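Local atomic coordinates of transcriptional regulator (LacI family) (Clostridium acetobutylicum ATCC 824, PDB entry 3G85), a protein that probably acts as a LacI-family transcription factor that binds cis-regulatory DNA, its modelled part having a periplasmic binding protein-like fold. Residues Asn42-Val47 with Leu255-Ile260. Numbering follows the deposited sequence.
Sequences NYNYNV and LVEKLI
Tyr45 reaches across from the loop just before strand 46-52 to lay the end of its side chain against Val256, Glu257 and Ile260 on helix 245-260. The backbones stay well apart, with 9.1 Å between the CA atoms of Tyr45 and Glu257, and the phenol ring spans most of the gap. The bond from CA to CB is directed toward the helix, and from there CG is set anti to the carbonyl carbon (chi1 -71°), and the ring extends outward from the loop. CE1 makes a loose apolar contact with Val256 CG1, which approaches obliquely at 4.5 Å; CE2, across the ring, lies 4.2 Å from Glu257 CB, and Glu257 OE1 sits at the ring edge, near its plane, 4.1 Å from CE2. At the tip, OH rests on the helix backbone, 3.4 Å from Glu257 CA and 3.7 Å from its CB, while CG1 of Ile260 flanks it at 4.3 Å. No hydrogen bond joins the two segments; the hydroxyl is set against carbon.

Glu257 runs the other way. With CG anti to the backbone N (chi1 170°) and an extended chain beyond it, the residue sends its carboxylate back past the ring toward the side chain of Asn44, its plane turned 75° from that of the ring. It also touches Gln41.

The side chain of buried Tyr45 also touches Leu38 of helix 27-40, Pro12 and Ile14, and Val256 touches Ile14 of strand 13-19 and Ile95 of strand 94-97. Helix 245-260, late in the chain, thus packs on the parallel sheet of the N-terminal subdomain, beside the start of its edge strand, as in the two-subdomain periplasmic binding protein-like fold, where the chain crosses between subdomains more than once.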
# COMPACT_ATOMS: atom_id res chain seq x y z
N ASN A 42 -10.54 25.01 -4.38
CA ASN A 42 -10.12 26.32 -3.91
C ASN A 42 -9.72 26.35 -2.42
O ASN A 42 -10.06 27.27 -1.67
CB ASN A 42 -11.17 27.39 -4.25
CG ASN A 42 -10.61 28.81 -4.21
OD1 ASN A 42 -11.36 29.76 -4.00
ND2 ASN A 42 -9.29 28.96 -4.41
N TYR A 43 -8.99 25.33 -1.98
CA TYR A 43 -8.39 25.34 -0.64
C TYR A 43 -9.38 25.67 0.46
O TYR A 43 -9.09 26.49 1.33
CB TYR A 43 -7.20 26.33 -0.61
CG TYR A 43 -6.14 25.95 -1.61
CD1 TYR A 43 -5.13 25.04 -1.28
CD2 TYR A 43 -6.17 26.47 -2.91
CE1 TYR A 43 -4.17 24.67 -2.20
CE2 TYR A 43 -5.22 26.10 -3.85
CZ TYR A 43 -4.21 25.20 -3.47
OH TYR A 43 -3.25 24.83 -4.38
N ASN A 44 -10.54 25.02 0.45
CA ASN A 44 -11.52 25.27 1.49
C ASN A 44 -11.19 24.60 2.83
O ASN A 44 -11.85 24.86 3.85
CB ASN A 44 -12.93 24.92 1.01
CG ASN A 44 -13.15 23.43 0.81
OD1 ASN A 44 -12.27 22.69 0.32
ND2 ASN A 44 -14.36 22.98 1.16
N TYR A 45 -10.16 23.74 2.83
CA TYR A 45 -9.61 23.12 4.06
C TYR A 45 -8.11 23.35 4.15
O TYR A 45 -7.41 23.33 3.13
CB TYR A 45 -9.88 21.59 4.09
CG TYR A 45 -11.31 21.21 4.31
CD1 TYR A 45 -11.85 21.14 5.60
CD2 TYR A 45 -12.15 20.95 3.24
CE1 TYR A 45 -13.18 20.80 5.81
CE2 TYR A 45 -13.48 20.62 3.43
CZ TYR A 45 -13.99 20.55 4.72
OH TYR A 45 -15.32 20.22 4.90
N ASN A 46 -7.63 23.55 5.38
CA ASN A 46 -6.23 23.34 5.70
C ASN A 46 -6.05 21.84 5.96
O ASN A 46 -6.92 21.18 6.56
CB ASN A 46 -5.82 24.06 6.99
CG ASN A 46 -5.97 25.56 6.92
OD1 ASN A 46 -6.58 26.18 7.82
ND2 ASN A 46 -5.42 26.16 5.87
N VAL A 47 -4.92 21.32 5.53
CA VAL A 47 -4.48 19.98 5.89
C VAL A 47 -3.17 20.10 6.67
O VAL A 47 -2.34 20.98 6.40
CB VAL A 47 -4.28 19.09 4.62
CG1 VAL A 47 -3.51 17.80 4.97
CG2 VAL A 47 -5.62 18.74 3.98
N LEU A 255 -15.07 12.62 1.54
CA LEU A 255 -15.79 11.99 2.63
C LEU A 255 -15.85 12.92 3.85
O LEU A 255 -16.92 13.09 4.45
CB LEU A 255 -15.16 10.67 3.05
CG LEU A 255 -15.25 9.45 2.15
CD1 LEU A 255 -14.90 8.21 2.98
CD2 LEU A 255 -16.67 9.33 1.57
N VAL A 256 -14.70 13.50 4.22
CA VAL A 256 -14.67 14.42 5.34
C VAL A 256 -15.71 15.55 5.22
O VAL A 256 -16.49 15.80 6.15
CB VAL A 256 -13.25 15.01 5.51
CG1 VAL A 256 -13.29 16.36 6.25
CG2 VAL A 256 -12.41 13.99 6.26
N GLU A 257 -15.72 16.21 4.07
CA GLU A 257 -16.63 17.29 3.75
C GLU A 257 -18.09 16.83 3.88
O GLU A 257 -18.90 17.51 4.49
CB GLU A 257 -16.31 17.75 2.34
CG GLU A 257 -17.27 18.71 1.69
CD GLU A 257 -16.58 19.59 0.65
OE1 GLU A 257 -15.50 19.19 0.12
OE2 GLU A 257 -17.11 20.70 0.40
N LYS A 258 -18.40 15.65 3.34
CA LYS A 258 -19.77 15.15 3.37
C LYS A 258 -20.18 14.73 4.79
O LYS A 258 -21.39 14.79 5.16
CB LYS A 258 -19.89 14.03 2.35
CG LYS A 258 -19.78 14.57 0.91
CD LYS A 258 -19.69 13.46 -0.13
CE LYS A 258 -19.41 14.00 -1.54
NZ LYS A 258 -20.49 14.96 -1.99
N LEU A 259 -19.21 14.27 5.57
CA LEU A 259 -19.45 13.93 6.98
C LEU A 259 -19.70 15.19 7.84
O LEU A 259 -20.66 15.24 8.63
CB LEU A 259 -18.33 13.06 7.55
CG LEU A 259 -18.37 11.59 7.09
CD1 LEU A 259 -16.97 10.95 7.29
CD2 LEU A 259 -19.46 10.79 7.79
N ILE A 260 -18.86 16.20 7.66
CA ILE A 260 -19.02 17.47 8.40
C ILE A 260 -20.35 18.13 8.07
O ILE A 260 -21.06 18.61 8.96
CB ILE A 260 -17.89 18.50 8.08
CG1 ILE A 260 -16.48 18.00 8.45
CG2 ILE A 260 -18.17 19.83 8.78
CD1 ILE A 260 -16.36 17.44 9.78